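PDB 4JWH: tRNA (guanine(9)-N1)-methyltransferase from Schizosaccharomyces pombe, which catalyses transfer of a methyl group from S-adenosyl-L-methionine to N1 of the guanine at position 9 of cytoplasmic tRNA. Local coordinates for residues 125-130 / 253-258. Sequence-based numbering, arbitrary orientation.
With SAH (S-adenosyl-L-homocysteine), chain C.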
ATOM      1  N   CYS A 125       6.254  -6.043  -8.867  1.00 25.49           N
ATOM      2  CA  CYS A 125       6.532  -4.912  -9.714  1.00 25.78           C
ATOM      3  C   CYS A 125       5.275  -4.424 -10.496  1.00 25.05           C
ATOM      4  O   CYS A 125       5.003  -3.228 -10.603  1.00 23.23           O
ATOM      5  CB  CYS A 125       7.662  -5.298 -10.643  1.00 26.47           C
ATOM      6  SG  CYS A 125       8.022  -4.017 -11.781  1.00 29.96           S
ATOM      7  N   GLN A 126       4.505  -5.378 -11.024  1.00 25.16           N
ATOM      8  CA  GLN A 126       3.200  -5.100 -11.645  1.00 25.37           C
ATOM      9  C   GLN A 126       2.272  -4.417 -10.623  1.00 23.69           C
ATOM     10  O   GLN A 126       1.596  -3.439 -10.918  1.00 23.05           O
ATOM     11  CB  GLN A 126       2.613  -6.419 -12.192  1.00 26.71           C
ATOM     12  CG  GLN A 126       1.102  -6.453 -12.456  1.00 32.77           C
ATOM     13  CD  GLN A 126       0.651  -7.788 -13.056  1.00 40.86           C
ATOM     14  OE1 GLN A 126       0.017  -8.616 -12.379  1.00 43.39           O
ATOM     15  NE2 GLN A 126       0.988  -8.005 -14.326  1.00 42.30           N
ATOM     16  N   GLN A 127       2.295  -4.912  -9.400  1.00 22.36           N
ATOM     17  CA  GLN A 127       1.431  -4.359  -8.345  1.00 21.35           C
ATOM     18  C   GLN A 127       1.805  -2.945  -7.944  1.00 20.40           C
ATOM     19  O   GLN A 127       0.905  -2.131  -7.699  1.00 20.70           O
ATOM     20  CB  GLN A 127       1.435  -5.276  -7.145  1.00 20.56           C
ATOM     21  CG  GLN A 127       0.724  -6.555  -7.443  1.00 23.73           C
ATOM     22  CD  GLN A 127       0.655  -7.488  -6.278  1.00 28.16           C
ATOM     23  OE1 GLN A 127       0.579  -7.063  -5.131  1.00 30.06           O
ATOM     24  NE2 GLN A 127       0.621  -8.780  -6.564  1.00 29.66           N
ATOM     25  N   VAL A 128       3.111  -2.654  -7.864  1.00 19.92           N
ATOM     26  CA  VAL A 128       3.563  -1.278  -7.583  1.00 19.74           C
ATOM     27  C   VAL A 128       3.087  -0.339  -8.676  1.00 20.76           C
ATOM     28  O   VAL A 128       2.626   0.760  -8.393  1.00 20.15           O
ATOM     29  CB  VAL A 128       5.114  -1.164  -7.453  1.00 19.98           C
ATOM     30  CG1 VAL A 128       5.584   0.307  -7.493  1.00 18.63           C
ATOM     31  CG2 VAL A 128       5.608  -1.856  -6.151  1.00 19.70           C
ATOM     32  N   THR A 129       3.233  -0.770  -9.930  1.00 21.06           N
ATOM     33  CA  THR A 129       2.750   0.014 -11.084  1.00 22.66           C
ATOM     34  C   THR A 129       1.229   0.259 -11.004  1.00 21.75           C
ATOM     35  O   THR A 129       0.761   1.373 -11.254  1.00 21.14           O
ATOM     36  CB  THR A 129       3.114  -0.701 -12.402  1.00 23.17           C
ATOM     37  OG1 THR A 129       4.535  -0.889 -12.467  1.00 26.68           O
ATOM     38  CG2 THR A 129       2.630   0.084 -13.636  1.00 24.60           C
ATOM     39  N   ARG A 130       0.463  -0.772 -10.626  1.00 21.31           N
ATOM     40  CA  ARG A 130      -0.989  -0.612 -10.478  0.50 21.36           C
ATOM     41  C   ARG A 130      -1.327   0.394  -9.378  1.00 20.60           C
ATOM     42  O   ARG A 130      -2.302   1.126  -9.509  1.00 21.19           O
ATOM     43  CB  ARG A 130      -1.724  -1.958 -10.273  0.50 21.52           C
ATOM     44  CG  ARG A 130      -2.233  -2.590 -11.595  0.50 23.75           C
ATOM     45  CD  ARG A 130      -3.284  -3.691 -11.403  0.50 25.30           C
ATOM     46  NE  ARG A 130      -2.774  -5.035 -11.691  0.50 28.34           N
ATOM     47  CZ  ARG A 130      -3.539  -6.127 -11.700  0.50 29.50           C
ATOM     48  NH1 ARG A 130      -4.837  -6.031 -11.450  0.50 28.43           N
ATOM     49  NH2 ARG A 130      -3.015  -7.315 -11.962  0.50 31.40           N
ATOM     50  N   THR A 253      -3.803  -8.459  -2.062  1.00 23.96           N
ATOM     51  CA  THR A 253      -2.534  -8.124  -2.686  1.00 22.91           C
ATOM     52  C   THR A 253      -2.196  -6.652  -2.358  1.00 22.04           C
ATOM     53  O   THR A 253      -3.074  -5.880  -1.927  1.00 20.74           O
ATOM     54  CB  THR A 253      -2.570  -8.299  -4.219  1.00 23.17           C
ATOM     55  OG1 THR A 253      -3.434  -7.309  -4.794  1.00 19.98           O
ATOM     56  CG2 THR A 253      -3.029  -9.725  -4.632  1.00 23.66           C
ATOM     57  N   VAL A 254      -0.934  -6.279  -2.572  1.00 21.22           N
ATOM     58  CA  VAL A 254      -0.494  -4.890  -2.382  1.00 20.39           C
ATOM     59  C   VAL A 254      -1.436  -3.916  -3.107  1.00 19.50           C
ATOM     60  O   VAL A 254      -1.955  -2.978  -2.502  1.00 17.46           O
ATOM     61  CB  VAL A 254       0.956  -4.686  -2.859  1.00 21.31           C
ATOM     62  CG1 VAL A 254       1.340  -3.197  -2.808  1.00 20.53           C
ATOM     63  CG2 VAL A 254       1.935  -5.561  -2.035  1.00 19.70           C
ATOM     64  N   ASN A 255      -1.694  -4.164  -4.391  1.00 19.20           N
ATOM     65  CA  ASN A 255      -2.518  -3.224  -5.158  1.00 19.78           C
ATOM     66  C   ASN A 255      -3.981  -3.273  -4.750  1.00 18.73           C
ATOM     67  O   ASN A 255      -4.657  -2.268  -4.827  1.00 19.06           O
ATOM     68  CB  ASN A 255      -2.413  -3.419  -6.685  1.00 19.68           C
ATOM     69  CG  ASN A 255      -2.997  -4.744  -7.135  1.00 21.37           C
ATOM     70  OD1 ASN A 255      -2.391  -5.775  -6.914  1.00 26.61           O
ATOM     71  ND2 ASN A 255      -4.225  -4.724  -7.679  1.00 20.24           N
ATOM     72  N   GLN A 256      -4.482  -4.426  -4.341  1.00 17.77           N
ATOM     73  CA  GLN A 256      -5.882  -4.485  -3.873  1.00 18.15           C
ATOM     74  C   GLN A 256      -6.079  -3.609  -2.630  1.00 17.99           C
ATOM     75  O   GLN A 256      -7.069  -2.878  -2.498  1.00 18.22           O
ATOM     76  CB  GLN A 256      -6.325  -5.926  -3.594  1.00 17.46           C
ATOM     77  CG  GLN A 256      -6.654  -6.713  -4.871  1.00 18.89           C
ATOM     78  CD  GLN A 256      -6.958  -8.173  -4.589  1.00 24.05           C
ATOM     79  OE1 GLN A 256      -6.366  -8.773  -3.692  1.00 22.96           O
ATOM     80  NE2 GLN A 256      -7.891  -8.754  -5.359  1.00 24.22           N
ATOM     81  N   VAL A 257      -5.122  -3.670  -1.723  1.00 18.41           N
ATOM     82  CA  VAL A 257      -5.212  -2.902  -0.480  1.00 18.32           C
ATOM     83  C   VAL A 257      -5.111  -1.426  -0.829  1.00 18.39           C
ATOM     84  O   VAL A 257      -5.914  -0.621  -0.392  1.00 18.06           O
ATOM     85  CB  VAL A 257      -4.057  -3.307   0.477  1.00 19.11           C
ATOM     86  CG1 VAL A 257      -3.945  -2.316   1.639  1.00 16.97           C
ATOM     87  CG2 VAL A 257      -4.320  -4.720   1.001  1.00 18.70           C
ATOM     88  N   PHE A 258      -4.133  -1.074  -1.656  1.00 18.85           N
ATOM     89  CA  PHE A 258      -4.009   0.330  -2.094  1.00 18.46           C
ATOM     90  C   PHE A 258      -5.304   0.852  -2.710  1.00 19.15           C
ATOM     91  O   PHE A 258      -5.793   1.936  -2.352  1.00 19.08           O
ATOM     92  CB  PHE A 258      -2.860   0.555  -3.083  1.00 17.68           C
ATOM     93  CG  PHE A 258      -2.727   1.992  -3.479  1.00 18.41           C
ATOM     94  CD1 PHE A 258      -1.956   2.853  -2.716  1.00 17.54           C
ATOM     95  CD2 PHE A 258      -3.455   2.505  -4.546  1.00 17.98           C
ATOM     96  CE1 PHE A 258      -1.870   4.231  -3.041  1.00 16.59           C
ATOM     97  CE2 PHE A 258      -3.399   3.869  -4.863  1.00 17.46           C
ATOM     98  CZ  PHE A 258      -2.595   4.723  -4.093  1.00 17.86           C
TER
HETATM   99  N   SAH C 401       2.434 -12.335   5.133  1.00 20.00           N
HETATM  100  CA  SAH C 401       2.550 -10.990   4.591  1.00 20.00           C
HETATM  101  CB  SAH C 401       1.705 -10.974   3.289  1.00 20.00           C
HETATM  102  CG  SAH C 401       0.959  -9.714   3.143  1.00 20.00           C
HETATM  103  SD  SAH C 401       0.014  -9.238   1.748  1.00 20.00           S
HETATM  104  C   SAH C 401       2.312 -10.016   5.737  1.00 20.00           C
HETATM  105  O   SAH C 401       1.805  -8.938   5.664  1.00 20.00           O
HETATM  106  OXT SAH C 401       2.716 -10.296   6.826  1.00 20.00           O
HETATM  107  C5' SAH C 401       0.728  -7.688   1.369  1.00 20.00           C
HETATM  108  C4' SAH C 401       0.301  -6.479   2.194  1.00 20.00           C
HETATM  109  O4' SAH C 401      -1.030  -6.119   1.989  1.00 20.00           O
HETATM  110  C3' SAH C 401       0.462  -6.576   3.717  1.00 20.00           C
HETATM  111  O3' SAH C 401       1.774  -6.342   4.139  1.00 20.00           O
HETATM  112  C2' SAH C 401      -0.509  -5.575   4.239  1.00 20.00           C
HETATM  113  O2' SAH C 401       0.122  -4.335   4.266  1.00 20.00           O
HETATM  114  C1' SAH C 401      -1.579  -5.641   3.181  1.00 20.00           C
HETATM  115  N9  SAH C 401      -2.763  -6.412   3.595  1.00 20.00           N
HETATM  116  C8  SAH C 401      -3.218  -7.495   3.031  1.00 20.00           C
HETATM  117  N7  SAH C 401      -4.331  -7.914   3.574  1.00 20.00           N
HETATM  118  C5  SAH C 401      -4.632  -7.057   4.499  1.00 20.00           C
HETATM  119  C6  SAH C 401      -5.700  -6.883   5.485  1.00 20.00           C
HETATM  120  N6  SAH C 401      -6.675  -7.751   5.564  1.00 20.00           N
HETATM  121  N1  SAH C 401      -5.642  -5.844   6.282  1.00 20.00           N
HETATM  122  C2  SAH C 401      -4.659  -4.964   6.205  1.00 20.00           C
HETATM  123  N3  SAH C 401      -3.662  -5.059   5.364  1.00 20.00           N
HETATM  124  C4  SAH C 401      -3.592  -6.059   4.494  1.00 20.00           C
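Gln-127 reaches from helix 118-137 to the first turn of helix 254-267, where its OE1 accepts a weak hydrogen bond from Val-254 N at 3.1 Å. The bond is bent, 123° at the hydrogen. With CG anti to the carbonyl carbon and the chain extended beyond it, the amide is carried to the helix start, and the same OE1 also touches Val-254 CB at 3.3 Å. That start is closed by a capping box: Gln-256 N donates to Thr-253 OG1, while Thr-253 N meets a lone pair of Gln-256 OE1 nearly straight. Thr-253 OG1 is also the donor to Asn-255 OD1 at 2.8 Å, approaching from above the carbonyl plane.

Gln-127 and Asn-255 carry most of the packing, their side chains crossing at about a right angle with the amide planes turned 68° apart. Asn-255 OD1 lies 3.3 Å from Gln-127 CG. Its CB rests 3.9 Å from Arg-130 CB, and its ND2 is held by Glu-259 one turn on. Replacing Asn-255 with an alanine is likely to open a gap beside Gln-127 and take this acceptor from the Thr-253 hydroxyl and the amide partner from Glu-259.

Val-257, farther round helix 254-267, lines the S-adenosyl-L-homocysteine pocket beside the contact. The short helical segments run nearly parallel, 17° apart. Both helices pack against strand 105-109 of the parallel sheet in this SPOUT-type domain, where Val-128 and Val-254 each touch Leu-108, while Cys-125 and Val-128 also meet helix 151-161.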